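Local coordinates for 2,3-dihydroxybenzoate-AMP ligase (Bacillus subtilis, PDB 1MDB), which belongs to the ANL clan of AMP-binding enzymes and, in this structure, holds AMP together with 2,3-dihydroxybenzoic acid in its pocket, at residues 113-118 / 142-147; 124-129 / 149-154. One frame throughout, in Å; residues are numbered along the deposited sequence.

Contact 1. Residues 113-118 / 142-147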
ATOM      1  N   GLU A 113       9.074  11.202 -11.490  1.00 32.05           N
ATOM      2  CA  GLU A 113       8.595   9.825 -11.396  1.00 32.54           C
ATOM      3  C   GLU A 113       7.649   9.476 -12.551  1.00 31.10           C
ATOM      4  O   GLU A 113       7.764   8.406 -13.140  1.00 30.81           O
ATOM      5  CB  GLU A 113       7.882   9.583 -10.065  1.00 35.82           C
ATOM      6  CG  GLU A 113       8.773   9.765  -8.853  1.00 38.92           C
ATOM      7  CD  GLU A 113       8.361  10.950  -8.019  1.00 40.25           C
ATOM      8  OE1 GLU A 113       8.055  12.019  -8.597  1.00 42.03           O
ATOM      9  OE2 GLU A 113       8.348  10.809  -6.783  1.00 43.93           O
ATOM     10  N   ILE A 114       6.723  10.376 -12.882  1.00 28.83           N
ATOM     11  CA  ILE A 114       5.781  10.100 -13.971  1.00 28.78           C
ATOM     12  C   ILE A 114       6.504   9.917 -15.310  1.00 29.32           C
ATOM     13  O   ILE A 114       6.232   8.963 -16.047  1.00 29.02           O
ATOM     14  CB  ILE A 114       4.715  11.214 -14.109  1.00 24.54           C
ATOM     15  CG1 ILE A 114       3.887  11.302 -12.822  1.00 25.57           C
ATOM     16  CG2 ILE A 114       3.790  10.912 -15.286  1.00 24.98           C
ATOM     17  CD1 ILE A 114       3.244   9.974 -12.386  1.00 23.26           C
ATOM     18  N   THR A 115       7.425  10.822 -15.624  1.00 28.43           N
ATOM     19  CA  THR A 115       8.187  10.714 -16.869  1.00 30.27           C
ATOM     20  C   THR A 115       8.874   9.343 -16.929  1.00 29.27           C
ATOM     21  O   THR A 115       8.925   8.702 -17.975  1.00 31.10           O
ATOM     22  CB  THR A 115       9.245  11.843 -16.971  1.00 28.70           C
ATOM     23  OG1 THR A 115       8.574  13.105 -16.991  1.00 28.02           O
ATOM     24  CG2 THR A 115      10.070  11.711 -18.248  1.00 30.96           C
ATOM     25  N   TYR A 116       9.390   8.897 -15.792  1.00 29.56           N
ATOM     26  CA  TYR A 116      10.050   7.603 -15.711  1.00 28.65           C
ATOM     27  C   TYR A 116       9.056   6.480 -16.014  1.00 29.36           C
ATOM     28  O   TYR A 116       9.303   5.631 -16.876  1.00 28.05           O
ATOM     29  CB  TYR A 116      10.641   7.420 -14.318  1.00 32.88           C
ATOM     30  CG  TYR A 116      11.153   6.024 -14.054  1.00 36.06           C
ATOM     31  CD1 TYR A 116      12.216   5.502 -14.786  1.00 38.09           C
ATOM     32  CD2 TYR A 116      10.565   5.222 -13.081  1.00 35.60           C
ATOM     33  CE1 TYR A 116      12.681   4.217 -14.554  1.00 41.92           C
ATOM     34  CE2 TYR A 116      11.021   3.936 -12.838  1.00 40.04           C
ATOM     35  CZ  TYR A 116      12.077   3.439 -13.579  1.00 42.17           C
ATOM     36  OH  TYR A 116      12.527   2.159 -13.360  1.00 49.10           O
ATOM     37  N   PHE A 117       7.925   6.481 -15.308  1.00 27.62           N
ATOM     38  CA  PHE A 117       6.897   5.463 -15.522  1.00 27.54           C
ATOM     39  C   PHE A 117       6.447   5.407 -16.988  1.00 27.94           C
ATOM     40  O   PHE A 117       6.234   4.324 -17.538  1.00 26.96           O
ATOM     41  CB  PHE A 117       5.666   5.749 -14.644  1.00 27.14           C
ATOM     42  CG  PHE A 117       5.953   5.787 -13.161  1.00 26.72           C
ATOM     43  CD1 PHE A 117       5.075   6.432 -12.292  1.00 30.15           C
ATOM     44  CD2 PHE A 117       7.082   5.175 -12.628  1.00 26.40           C
ATOM     45  CE1 PHE A 117       5.319   6.469 -10.913  1.00 29.50           C
ATOM     46  CE2 PHE A 117       7.333   5.206 -11.254  1.00 26.01           C
ATOM     47  CZ  PHE A 117       6.450   5.854 -10.396  1.00 26.58           C
ATOM     48  N   CYS A 118       6.288   6.572 -17.615  1.00 27.62           N
ATOM     49  CA  CYS A 118       5.829   6.633 -19.002  1.00 31.11           C
ATOM     50  C   CYS A 118       6.879   6.130 -19.987  1.00 34.42           C
ATOM     51  O   CYS A 118       6.548   5.455 -20.967  1.00 34.19           O
ATOM     52  CB  CYS A 118       5.406   8.064 -19.370  1.00 28.51           C
ATOM     53  SG  CYS A 118       3.865   8.641 -18.588  1.00 28.81           S
ATOM     54  N   ARG A 142       1.797  18.708 -18.814  1.00 27.49           N
ATOM     55  CA  ARG A 142       2.572  19.544 -19.716  1.00 29.53           C
ATOM     56  C   ARG A 142       4.050  19.316 -19.502  1.00 30.31           C
ATOM     57  O   ARG A 142       4.821  19.270 -20.459  1.00 32.54           O
ATOM     58  CB  ARG A 142       2.225  21.021 -19.521  1.00 29.51           C
ATOM     59  CG  ARG A 142       0.784  21.332 -19.887  1.00 27.99           C
ATOM     60  CD  ARG A 142       0.468  22.815 -19.871  1.00 26.80           C
ATOM     61  NE  ARG A 142      -0.957  23.010 -20.094  1.00 25.15           N
ATOM     62  CZ  ARG A 142      -1.852  23.146 -19.124  1.00 27.11           C
ATOM     63  NH1 ARG A 142      -1.473  23.132 -17.850  1.00 32.56           N
ATOM     64  NH2 ARG A 142      -3.135  23.244 -19.424  1.00 27.44           N
ATOM     65  N   GLN A 143       4.451  19.168 -18.245  1.00 30.83           N
ATOM     66  CA  GLN A 143       5.851  18.923 -17.944  1.00 29.92           C
ATOM     67  C   GLN A 143       6.259  17.573 -18.522  1.00 31.28           C
ATOM     68  O   GLN A 143       7.328  17.434 -19.127  1.00 30.46           O
ATOM     69  CB  GLN A 143       6.076  18.950 -16.427  1.00 31.83           C
ATOM     70  CG  GLN A 143       6.034  20.355 -15.855  1.00 32.15           C
ATOM     71  CD  GLN A 143       6.115  20.391 -14.346  1.00 34.23           C
ATOM     72  OE1 GLN A 143       6.625  21.352 -13.768  1.00 35.75           O
ATOM     73  NE2 GLN A 143       5.601  19.355 -13.698  1.00 29.91           N
ATOM     74  N   VAL A 144       5.401  16.575 -18.353  1.00 31.58           N
ATOM     75  CA  VAL A 144       5.724  15.255 -18.873  1.00 32.91           C
ATOM     76  C   VAL A 144       5.868  15.258 -20.400  1.00 33.88           C
ATOM     77  O   VAL A 144       6.883  14.785 -20.914  1.00 33.83           O
ATOM     78  CB  VAL A 144       4.681  14.206 -18.430  1.00 32.83           C
ATOM     79  CG1 VAL A 144       5.044  12.837 -18.990  1.00 32.74           C
ATOM     80  CG2 VAL A 144       4.641  14.143 -16.903  1.00 30.59           C
ATOM     81  N   GLN A 145       4.883  15.807 -21.122  1.00 33.95           N
ATOM     82  CA  GLN A 145       4.958  15.843 -22.586  1.00 35.48           C
ATOM     83  C   GLN A 145       6.216  16.533 -23.107  1.00 36.93           C
ATOM     84  O   GLN A 145       6.807  16.088 -24.096  1.00 34.91           O
ATOM     85  CB  GLN A 145       3.740  16.542 -23.207  1.00 36.13           C
ATOM     86  CG  GLN A 145       2.457  15.739 -23.221  1.00 38.30           C
ATOM     87  CD  GLN A 145       1.474  16.238 -24.282  1.00 40.73           C
ATOM     88  OE1 GLN A 145       1.410  17.431 -24.570  1.00 38.44           O
ATOM     89  NE2 GLN A 145       0.698  15.319 -24.857  1.00 37.92           N
ATOM     90  N   SER A 146       6.626  17.623 -22.458  1.00 37.06           N
ATOM     91  CA  SER A 146       7.821  18.328 -22.911  1.00 37.34           C
ATOM     92  C   SER A 146       9.050  17.425 -22.768  1.00 38.62           C
ATOM     93  O   SER A 146      10.087  17.656 -23.397  1.00 37.38           O
ATOM     94  CB  SER A 146       8.010  19.649 -22.143  1.00 37.37           C
ATOM     95  OG  SER A 146       8.253  19.446 -20.766  1.00 39.57           O
ATOM     96  N   LYS A 147       8.936  16.391 -21.942  1.00 37.91           N
ATOM     97  CA  LYS A 147      10.036  15.453 -21.784  1.00 39.43           C
ATOM     98  C   LYS A 147       9.784  14.253 -22.694  1.00 39.16           C
ATOM     99  O   LYS A 147      10.723  13.601 -23.143  1.00 40.47           O
ATOM    100  CB  LYS A 147      10.163  14.987 -20.331  1.00 40.97           C
ATOM    101  CG  LYS A 147      10.858  15.975 -19.412  1.00 43.81           C
ATOM    102  CD  LYS A 147      10.804  15.498 -17.968  1.00 48.50           C
ATOM    103  CE  LYS A 147      11.375  16.534 -17.008  1.00 50.69           C
ATOM    104  NZ  LYS A 147      11.160  16.130 -15.587  1.00 53.15           N
TER

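Contact 2. Residues 124-129 / 149-154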
ATOM      1  N   ALA A 124       1.138   4.255 -23.499  1.00 31.67           N
ATOM      2  CA  ALA A 124       0.363   4.715 -24.648  1.00 31.34           C
ATOM      3  C   ALA A 124      -0.571   5.845 -24.238  1.00 30.82           C
ATOM      4  O   ALA A 124      -1.100   6.575 -25.090  1.00 31.26           O
ATOM      5  CB  ALA A 124      -0.446   3.564 -25.226  1.00 30.87           C
ATOM      6  N   ALA A 125      -0.781   5.981 -22.930  1.00 29.16           N
ATOM      7  CA  ALA A 125      -1.659   7.014 -22.398  1.00 26.19           C
ATOM      8  C   ALA A 125      -1.351   7.346 -20.939  1.00 25.65           C
ATOM      9  O   ALA A 125      -0.761   6.549 -20.200  1.00 25.58           O
ATOM     10  CB  ALA A 125      -3.118   6.583 -22.552  1.00 27.01           C
ATOM     11  N   TYR A 126      -1.739   8.549 -20.541  1.00 26.18           N
ATOM     12  CA  TYR A 126      -1.518   9.055 -19.185  1.00 25.76           C
ATOM     13  C   TYR A 126      -2.874   9.575 -18.766  1.00 26.13           C
ATOM     14  O   TYR A 126      -3.451  10.427 -19.446  1.00 26.94           O
ATOM     15  CB  TYR A 126      -0.494  10.197 -19.227  1.00 26.72           C
ATOM     16  CG  TYR A 126      -0.160  10.891 -17.908  1.00 25.94           C
ATOM     17  CD1 TYR A 126       0.297  12.208 -17.907  1.00 26.66           C
ATOM     18  CD2 TYR A 126      -0.262  10.235 -16.685  1.00 25.35           C
ATOM     19  CE1 TYR A 126       0.641  12.856 -16.732  1.00 25.21           C
ATOM     20  CE2 TYR A 126       0.081  10.874 -15.501  1.00 23.18           C
ATOM     21  CZ  TYR A 126       0.535  12.190 -15.534  1.00 26.48           C
ATOM     22  OH  TYR A 126       0.902  12.843 -14.378  1.00 26.11           O
ATOM     23  N   ILE A 127      -3.397   9.050 -17.665  1.00 25.92           N
ATOM     24  CA  ILE A 127      -4.713   9.458 -17.172  1.00 27.13           C
ATOM     25  C   ILE A 127      -4.629  10.186 -15.825  1.00 27.62           C
ATOM     26  O   ILE A 127      -4.145   9.631 -14.833  1.00 27.89           O
ATOM     27  CB  ILE A 127      -5.631   8.233 -17.046  1.00 25.09           C
ATOM     28  CG1 ILE A 127      -5.742   7.542 -18.414  1.00 25.54           C
ATOM     29  CG2 ILE A 127      -7.005   8.653 -16.540  1.00 27.20           C
ATOM     30  CD1 ILE A 127      -6.647   6.306 -18.423  1.00 22.48           C
ATOM     31  N   ILE A 128      -5.117  11.424 -15.803  1.00 26.37           N
ATOM     32  CA  ILE A 128      -5.080  12.268 -14.607  1.00 27.36           C
ATOM     33  C   ILE A 128      -6.382  13.025 -14.342  1.00 29.67           C
ATOM     34  O   ILE A 128      -7.256  13.118 -15.210  1.00 29.71           O
ATOM     35  CB  ILE A 128      -4.008  13.368 -14.733  1.00 26.74           C
ATOM     36  CG1 ILE A 128      -4.237  14.143 -16.038  1.00 27.21           C
ATOM     37  CG2 ILE A 128      -2.606  12.775 -14.683  1.00 29.17           C
ATOM     38  CD1 ILE A 128      -3.471  15.447 -16.128  1.00 25.21           C
ATOM     39  N   PRO A 129      -6.538  13.556 -13.119  1.00 29.32           N
ATOM     40  CA  PRO A 129      -7.751  14.319 -12.811  1.00 30.49           C
ATOM     41  C   PRO A 129      -7.361  15.734 -13.245  1.00 32.11           C
ATOM     42  O   PRO A 129      -6.191  15.971 -13.559  1.00 33.37           O
ATOM     43  CB  PRO A 129      -7.862  14.185 -11.293  1.00 31.59           C
ATOM     44  CG  PRO A 129      -6.406  14.173 -10.860  1.00 30.03           C
ATOM     45  CD  PRO A 129      -5.764  13.263 -11.897  1.00 27.18           C
ATOM     46  N   PRO A 149       7.568  13.913 -25.958  1.00 40.07           N
ATOM     47  CA  PRO A 149       6.715  14.385 -27.054  1.00 40.60           C
ATOM     48  C   PRO A 149       5.876  13.280 -27.681  1.00 40.33           C
ATOM     49  O   PRO A 149       4.840  13.543 -28.292  1.00 39.60           O
ATOM     50  CB  PRO A 149       7.720  14.959 -28.050  1.00 41.42           C
ATOM     51  CG  PRO A 149       8.837  15.418 -27.168  1.00 42.71           C
ATOM     52  CD  PRO A 149       8.975  14.253 -26.222  1.00 40.49           C
ATOM     53  N   THR A 150       6.330  12.043 -27.528  1.00 39.62           N
ATOM     54  CA  THR A 150       5.613  10.902 -28.081  1.00 41.80           C
ATOM     55  C   THR A 150       4.337  10.535 -27.306  1.00 41.49           C
ATOM     56  O   THR A 150       3.469   9.838 -27.834  1.00 42.67           O
ATOM     57  CB  THR A 150       6.532   9.678 -28.154  1.00 41.13           C
ATOM     58  OG1 THR A 150       7.072   9.410 -26.856  1.00 44.34           O
ATOM     59  CG2 THR A 150       7.675   9.940 -29.117  1.00 43.96           C
ATOM     60  N   LEU A 151       4.228  10.990 -26.059  1.00 40.61           N
ATOM     61  CA  LEU A 151       3.042  10.707 -25.247  1.00 39.63           C
ATOM     62  C   LEU A 151       1.938  11.637 -25.732  1.00 40.13           C
ATOM     63  O   LEU A 151       1.894  12.802 -25.337  1.00 42.92           O
ATOM     64  CB  LEU A 151       3.336  10.977 -23.766  1.00 37.78           C
ATOM     65  CG  LEU A 151       2.168  10.821 -22.776  1.00 38.19           C
ATOM     66  CD1 LEU A 151       1.678   9.386 -22.797  1.00 34.41           C
ATOM     67  CD2 LEU A 151       2.614  11.216 -21.364  1.00 34.55           C
ATOM     68  N   LYS A 152       1.041  11.137 -26.578  1.00 39.55           N
ATOM     69  CA  LYS A 152      -0.018  11.991 -27.117  1.00 39.25           C
ATOM     70  C   LYS A 152      -1.443  11.770 -26.630  1.00 37.62           C
ATOM     71  O   LYS A 152      -2.361  12.484 -27.053  1.00 37.52           O
ATOM     72  CB  LYS A 152       0.007  11.946 -28.644  1.00 42.63           C
ATOM     73  CG  LYS A 152       1.187  12.702 -29.242  1.00 46.94           C
ATOM     74  CD  LYS A 152       1.175  12.663 -30.760  1.00 47.89           C
ATOM     75  CE  LYS A 152       1.295  11.237 -31.271  1.00 49.97           C
ATOM     76  NZ  LYS A 152       1.471  11.194 -32.749  1.00 51.37           N
ATOM     77  N   ASN A 153      -1.641  10.793 -25.753  1.00 33.21           N
ATOM     78  CA  ASN A 153      -2.974  10.552 -25.223  1.00 31.29           C
ATOM     79  C   ASN A 153      -3.002  10.898 -23.739  1.00 29.67           C
ATOM     80  O   ASN A 153      -2.738  10.056 -22.884  1.00 28.56           O
ATOM     81  CB  ASN A 153      -3.391   9.099 -25.456  1.00 33.46           C
ATOM     82  CG  ASN A 153      -3.541   8.774 -26.935  1.00 38.67           C
ATOM     83  OD1 ASN A 153      -4.072   9.579 -27.700  1.00 39.58           O
ATOM     84  ND2 ASN A 153      -3.081   7.588 -27.343  1.00 39.05           N
ATOM     85  N   ILE A 154      -3.291  12.163 -23.452  1.00 28.82           N
ATOM     86  CA  ILE A 154      -3.371  12.663 -22.085  1.00 27.74           C
ATOM     87  C   ILE A 154      -4.849  12.773 -21.799  1.00 26.16           C
ATOM     88  O   ILE A 154      -5.533  13.610 -22.379  1.00 26.39           O
ATOM     89  CB  ILE A 154      -2.743  14.067 -21.947  1.00 29.27           C
ATOM     90  CG1 ILE A 154      -1.269  14.027 -22.346  1.00 26.74           C
ATOM     91  CG2 ILE A 154      -2.926  14.579 -20.514  1.00 27.92           C
ATOM     92  CD1 ILE A 154      -0.437  13.112 -21.517  1.00 29.97           C
TER
HETATM   93  O   HOH W   1       0.257   8.482 -27.063  1.00 34.57           O

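Contact 1. Residues 113-118 / 142-147
Val-144 presses its two methyl branches against the flank of helix 111-120, opposite Ile-114, Thr-115 and Cys-118. The shortest apolar contact runs between Ile-114 CG2 and Val-144 CG2, 3.7 Å apart, the two side chains crossing at about a right angle. With CG1 of Val-144 anti to its backbone N (chi1 180°), the branches divide the work: CG2 takes Ile-114, while CG1 lies 4.1 Å from Thr-115 OG1 and more loosely, at 4.4 Å, from Cys-118 SG. Thr-115 and Val-144 are also where the backbones come nearest, their CA atoms 5.5 Å apart. The short segments 113-118 and 142-147 approach to 9.5 Å between axes and cross at -49°. This part is buried and almost wholly apolar. Exposed Lys-147 forms the solvent side, sharing less surface than Val-144, though its extended chain passes close across the Thr-115 side chain at about a right angle. Lys-147 CD lies 3.4 Å from Thr-115 OG1, and Lys-147 CB lies 3.9 Å from Thr-115 CG2, so carbon rather than charge meets the threonine. The polar end of Thr-115 is satisfied within its own helix: chi1 of -62° sets OG1 beside the backbone N and lets it hydrogen-bond to Ser-111 O. Lys-147 NZ makes a weak hydrogen bond to Ser-111 OG, bringing the lysine tip back to the start of helix 111-120. Two neighbouring helices joined by small and branched side chains, both packed on the Tyr-126 face of a largely parallel sheet, are characteristic of a layered alpha/beta fold.

Contact 2. Residues 124-129 / 149-154
Two donors grip Ala-124 O: Asn-153 ND2, 3.2 Å away, and a water. Water 1 donates to Ala-124 O at 3.1 Å. The amide comes in nearly end-on to the carbonyl, with the oxygen 17° out of the amide plane. The same water accepts a hydrogen bond from Lys-152 N, 2.8 Å away, and so ties the backbone of Lys-152 to that of Ala-124. These bonds lead into the parallel pairing of strands 125-132 and 154-157, the two strands of a beta-alpha-beta crossover whose helix is 137-147. Tyr-126 pairs with Ile-154 in the sheet, and the bridge is fastened by Tyr-126 N to Asn-153 O, 3.0 Å apart and fairly straight at 162°. The Tyr-126 backbone also bonds to Ile-155, the next residue along, as in regular parallel pairing. The Asn-153 carbonyl takes a second, weaker approach from Ala-125 CA, a C-H...O contact of 3.3 Å. On the helix-covered face, Leu-151 CD2 and Ile-154 CD1 both reach the CB of Tyr-126. With CG of Tyr-126 anti to the backbone N (chi1 178°), the ring has Ile-128 CG2 over one face near the rim, while its OH leaves the contact to hydrogen-bond with Gln-81 OE1. Helices 111-120 and 137-147 close over this cluster through Ile-114 and Leu-140. Ile-154 CD1 lies at the ring's edge, near its plane, 3.8 Å from Tyr-126 CD1.

How the contacts relate
Both contacts belong to one alpha/beta unit, contact 1 in its helical layer and contact 2 in its sheet, their centres about 9 Å apart. Contact 1 joins helix to helix through apolar side chains, buried apart from one exposed lysine; contact 2, also mostly buried but with Ala-124 and Asn-153 partly exposed at its water-bridged end, joins strand 125-132 to the loop before strand 154-157 and that strand's first residue through backbone and amide hydrogen bonds. The two layers meet directly. Ile-114 CG2 packs on Tyr-126 CZ at 3.5 Å, and Val-144 CG1 on Leu-151 CD2 at 3.8 Å. A probable hydrogen bond from Gln-145 NE2 to Leu-151 O, 2.8 Å, links helix 137-147 to the following loop.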